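Local coordinates for protein methyltransferase 1 (Methanosarcina barkeri, PDB 2I2X) that transfers the methyl group of methanol to the cob(I)amide cofactor carried by its partner corrinoid protein, in the methanol pathway of methanogenesis, at residues D424-A427 with A428-L432; M436-F439 with M440-L444. All coordinates share one frame; numbering follows the deposited sequence.

Contact 1: residues D424-A427 with A428-L432; sequences DAKA and ALEAL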
loop_
_atom_site.group_PDB
_atom_site.type_symbol
_atom_site.label_atom_id
_atom_site.label_comp_id
_atom_site.label_asym_id
_atom_site.label_seq_id
_atom_site.Cartn_x
_atom_site.Cartn_y
_atom_site.Cartn_z
ATOM N N ASP A 424 35.672 3.167 15.613
ATOM C CA ASP A 424 35.931 4.562 15.919
ATOM C C ASP A 424 34.929 5.061 16.949
ATOM O O ASP A 424 35.328 5.733 17.917
ATOM C CB ASP A 424 35.882 5.430 14.650
ATOM C CG ASP A 424 37.060 5.160 13.686
ATOM O OD1 ASP A 424 37.974 4.347 13.992
ATOM O OD2 ASP A 424 37.076 5.785 12.600
ATOM N N ALA A 425 33.651 4.696 16.786
ATOM C CA ALA A 425 32.618 5.162 17.709
ATOM C C ALA A 425 32.774 4.553 19.088
ATOM O O ALA A 425 32.583 5.250 20.108
ATOM C CB ALA A 425 31.216 4.935 17.173
ATOM N N LYS A 426 33.143 3.275 19.137
ATOM C CA LYS A 426 33.342 2.635 20.433
ATOM C C LYS A 426 34.487 3.323 21.214
ATOM O O LYS A 426 34.341 3.644 22.411
ATOM C CB LYS A 426 33.578 1.128 20.280
ATOM C CG LYS A 426 33.747 0.366 21.598
ATOM C CD LYS A 426 33.857 -1.092 21.286
ATOM C CE LYS A 426 35.121 -1.759 21.799
ATOM N NZ LYS A 426 34.807 -2.506 23.045
ATOM N N ALA A 427 35.600 3.594 20.522
ATOM C CA ALA A 427 36.746 4.261 21.156
ATOM C C ALA A 427 36.380 5.665 21.649
ATOM O O ALA A 427 36.784 6.050 22.746
ATOM C CB ALA A 427 37.984 4.279 20.228
ATOM N N ALA A 428 35.601 6.407 20.857
ATOM C CA ALA A 428 35.144 7.751 21.257
ATOM C C ALA A 428 34.226 7.713 22.457
ATOM O O ALA A 428 34.304 8.588 23.313
ATOM C CB ALA A 428 34.459 8.478 20.106
ATOM N N LEU A 429 33.359 6.705 22.542
ATOM C CA LEU A 429 32.472 6.574 23.700
ATOM C C LEU A 429 33.247 6.145 24.930
ATOM O O LEU A 429 32.904 6.536 26.055
ATOM C CB LEU A 429 31.343 5.574 23.451
ATOM C CG LEU A 429 30.276 5.924 22.408
ATOM C CD1 LEU A 429 29.688 4.624 21.852
ATOM C CD2 LEU A 429 29.212 6.816 23.025
ATOM N N GLU A 430 34.287 5.340 24.714
ATOM C CA GLU A 430 35.039 4.808 25.830
ATOM C C GLU A 430 36.003 5.850 26.414
ATOM O O GLU A 430 36.423 5.722 27.552
ATOM C CB GLU A 430 35.721 3.483 25.462
ATOM C CG GLU A 430 34.707 2.345 25.308
ATOM C CD GLU A 430 35.308 0.965 25.118
ATOM O OE1 GLU A 430 34.807 0.013 25.757
ATOM O OE2 GLU A 430 36.248 0.805 24.317
ATOM N N ALA A 431 36.310 6.897 25.651
ATOM C CA ALA A 431 37.230 7.949 26.118
ATOM C C ALA A 431 36.515 8.995 26.965
ATOM O O ALA A 431 37.173 9.813 27.583
ATOM C CB ALA A 431 37.954 8.628 24.928
ATOM N N LEU A 432 35.178 8.963 26.989
ATOM C CA LEU A 432 34.396 9.937 27.735
ATOM C C LEU A 432 34.506 9.703 29.236
ATOM O O LEU A 432 34.781 8.588 29.663
ATOM C CB LEU A 432 32.930 9.917 27.294
ATOM C CG LEU A 432 32.683 10.377 25.852
ATOM C CD1 LEU A 432 31.237 10.013 25.351
ATOM C CD2 LEU A 432 33.034 11.869 25.642
#
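The side chains of Lys426 and Glu430 cross at a slant, one helical turn apart. Their ion pair is long: Lys426 NZ lies 3.7 Å from Glu430 OE1. The lysine chain leaves extended and bends at chi3 (123°) and chi4 (101°), which brings the amine beside the carboxylate but not to a short bond. Glu430 OE2 also rests against Lys426 CG. A second, weak ion pair joins Lys426 to Glu405 on helix 389-409.

Helix backbone bonds take up the N-H groups of residues 428 to 431. Ala428 N gives its hydrogen to Asp424 O at 3.0 Å, and Leu429 N to Ala425 O at 2.9 Å. Glu430 N binds Lys426 O at 2.9 Å and makes a weak second bond to Ala427 O. Ala431 N to Ala427 O is also weak, with an N-H...O angle of 126°. Asp424 OD1 forms a salt bridge with Lys420, a turn earlier.

Leu429 is buried, and its CG packs 3.3 Å from Ala425 O. It also touches Ile398 of helix 389-409 and Ile181 of helix 181-210. This is an amphipathic alpha-helix near its C-terminal end, with a long i to i+4 lysine-glutamate pair along its border with helix 389-409.

Contact 2: residues M436-F439 with M440-L444; sequences MDKF and MDDCL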
loop_
_atom_site.group_PDB
_atom_site.type_symbol
_atom_site.label_atom_id
_atom_site.label_comp_id
_atom_site.label_asym_id
_atom_site.label_seq_id
_atom_site.Cartn_x
_atom_site.Cartn_y
_atom_site.Cartn_z
ATOM N N MET A 436 28.821 12.813 34.920
ATOM C CA MET A 436 27.879 13.571 34.100
ATOM C C MET A 436 28.197 15.064 33.987
ATOM O O MET A 436 28.282 15.575 32.871
ATOM C CB MET A 436 26.433 13.366 34.587
ATOM C CG MET A 436 25.379 14.083 33.744
ATOM S SD MET A 436 23.668 13.720 34.214
ATOM C CE MET A 436 22.738 15.131 33.638
ATOM N N ASP A 437 28.326 15.774 35.114
ATOM C CA ASP A 437 28.610 17.246 35.098
ATOM C C ASP A 437 29.773 17.629 34.191
ATOM O O ASP A 437 29.650 18.532 33.386
ATOM C CB ASP A 437 28.841 17.801 36.511
ATOM C CG ASP A 437 27.651 17.566 37.427
ATOM O OD1 ASP A 437 26.508 17.501 36.917
ATOM O OD2 ASP A 437 27.857 17.423 38.656
ATOM N N LYS A 438 30.893 16.928 34.305
ATOM C CA LYS A 438 32.008 17.099 33.378
ATOM C C LYS A 438 31.549 17.104 31.904
ATOM O O LYS A 438 31.845 18.049 31.140
ATOM C CB LYS A 438 32.953 15.929 33.590
ATOM C CG LYS A 438 34.385 16.037 33.129
ATOM C CD LYS A 438 34.813 17.307 32.477
ATOM C CE LYS A 438 36.259 17.094 32.040
ATOM N NZ LYS A 438 36.674 17.964 30.905
ATOM N N PHE A 439 30.855 16.035 31.500
ATOM C CA PHE A 439 30.396 15.869 30.140
ATOM C C PHE A 439 29.414 16.979 29.794
ATOM O O PHE A 439 29.529 17.625 28.741
ATOM C CB PHE A 439 29.733 14.496 29.960
ATOM C CG PHE A 439 29.264 14.221 28.548
ATOM C CD1 PHE A 439 30.180 13.811 27.561
ATOM C CD2 PHE A 439 27.915 14.353 28.214
ATOM C CE1 PHE A 439 29.764 13.537 26.264
ATOM C CE2 PHE A 439 27.477 14.078 26.935
ATOM C CZ PHE A 439 28.408 13.667 25.935
ATOM N N MET A 440 28.463 17.219 30.684
ATOM C CA MET A 440 27.502 18.267 30.438
ATOM C C MET A 440 28.229 19.567 30.167
ATOM O O MET A 440 27.953 20.235 29.145
ATOM C CB MET A 440 26.489 18.390 31.583
ATOM C CG MET A 440 25.577 17.168 31.687
ATOM S SD MET A 440 24.694 16.753 30.114
ATOM C CE MET A 440 23.361 17.945 30.291
ATOM N N ASP A 441 29.187 19.897 31.039
ATOM C CA ASP A 441 29.941 21.137 30.907
ATOM C C ASP A 441 30.801 21.192 29.667
ATOM O O ASP A 441 30.787 22.212 29.000
ATOM C CB ASP A 441 30.791 21.478 32.149
ATOM C CG ASP A 441 31.439 22.882 32.034
ATOM O OD1 ASP A 441 30.675 23.877 31.874
ATOM O OD2 ASP A 441 32.702 22.976 32.054
ATOM N N ASP A 442 31.536 20.123 29.357
ATOM C CA ASP A 442 32.301 20.057 28.094
ATOM C C ASP A 442 31.401 20.320 26.890
ATOM O O ASP A 442 31.775 21.087 25.987
ATOM C CB ASP A 442 32.965 18.675 27.886
ATOM C CG ASP A 442 34.194 18.454 28.768
ATOM O OD1 ASP A 442 34.644 19.402 29.458
ATOM O OD2 ASP A 442 34.727 17.326 28.761
ATOM N N CYS A 443 30.214 19.694 26.883
ATOM C CA CYS A 443 29.328 19.773 25.724
ATOM C C CYS A 443 28.672 21.131 25.611
ATOM O O CYS A 443 28.587 21.693 24.489
ATOM C CB CYS A 443 28.262 18.666 25.724
ATOM S SG CYS A 443 28.948 17.021 25.558
ATOM N N LEU A 444 28.205 21.644 26.755
ATOM C CA LEU A 444 27.608 22.981 26.775
ATOM C C LEU A 444 28.515 23.959 26.021
ATOM O O LEU A 444 28.071 24.648 25.090
ATOM C CB LEU A 444 27.411 23.499 28.197
ATOM C CG LEU A 444 26.159 24.319 28.525
ATOM C CD1 LEU A 444 26.427 25.327 29.644
ATOM C CD2 LEU A 444 25.540 24.976 27.317
#
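Cys443 SG lies over one face of the Phe439 ring, 3.5 Å from the ring centroid and 15° off the ring normal. The sulfur is displaced toward the rim, and its nearest ring atom is Phe439 CZ. Phe439 CG is anti to the backbone N (chi1 -178°), which swings the ring along the helix to Cys443, one turn on. The ring also stacks with Tyr390 of helix 389-409 and touches Tyr186 of helix 181-210. Near Phe439 CD2 lies Met440 SD, a looser contact at 4.4 Å.

The two methionines meet through their middle carbons, Met436 CG and Met440 CG, 3.7 Å apart. Met436 is extended, whereas Met440 bends at chi2 and chi3 and leads off toward Cys190 and Phe461.

On the outer side Lys438 bridges to Asp442. NZ of Lys438 donates to OD1 of Asp442 at 2.9 Å, meeting its syn lone pair, and to OD2 by a weak bond at 3.0 Å. One amine thus spans both carboxylate oxygens. The modelled chi2 of Lys438 is eclipsed (0°), an unusual value that may reflect the limits of the data. With Asp442 replaced by an alanine, both carboxylate oxygens go, and the Lys438 amine would probably lose this charge partner and be freer to turn.

Backbone bonds from Met440 and Asp442 are short and nearly straight; that from Cys443 is more bent. Met440 N binds Met436 O at 2.7 Å, and Asp442 N binds Lys438 O at 2.8 Å. Cys443 N is bonded to Phe439 O, so a backbone bond also joins the residues of ring and sulfur. These are the first turns of an amphipathic alpha-helix, with a Cys sulfur-aromatic contact on its buried side and an i to i+4 salt bridge on its outer side.

Contact 1 comes first in the chain, on the last turns of helix 416-430. Contact 2 follows on the first turns of helix 436-450. Each joins neighbouring turns of one helix and closes no long loop. They stand in series, neither nested nor crossed, with centres about 16 Å apart. A short connection links them, and the two meet where Leu432 CD2 packs 3.7 Å from Phe439 CE1. Tyr390 of helix 389-409 touches both of these residues. Helix 181-210 is met by contact 1 near its start and by contact 2 slightly further along. Their buried side chains pack the last two helices against helices 181-210 and 389-409, away from the metal and corrinoid sites.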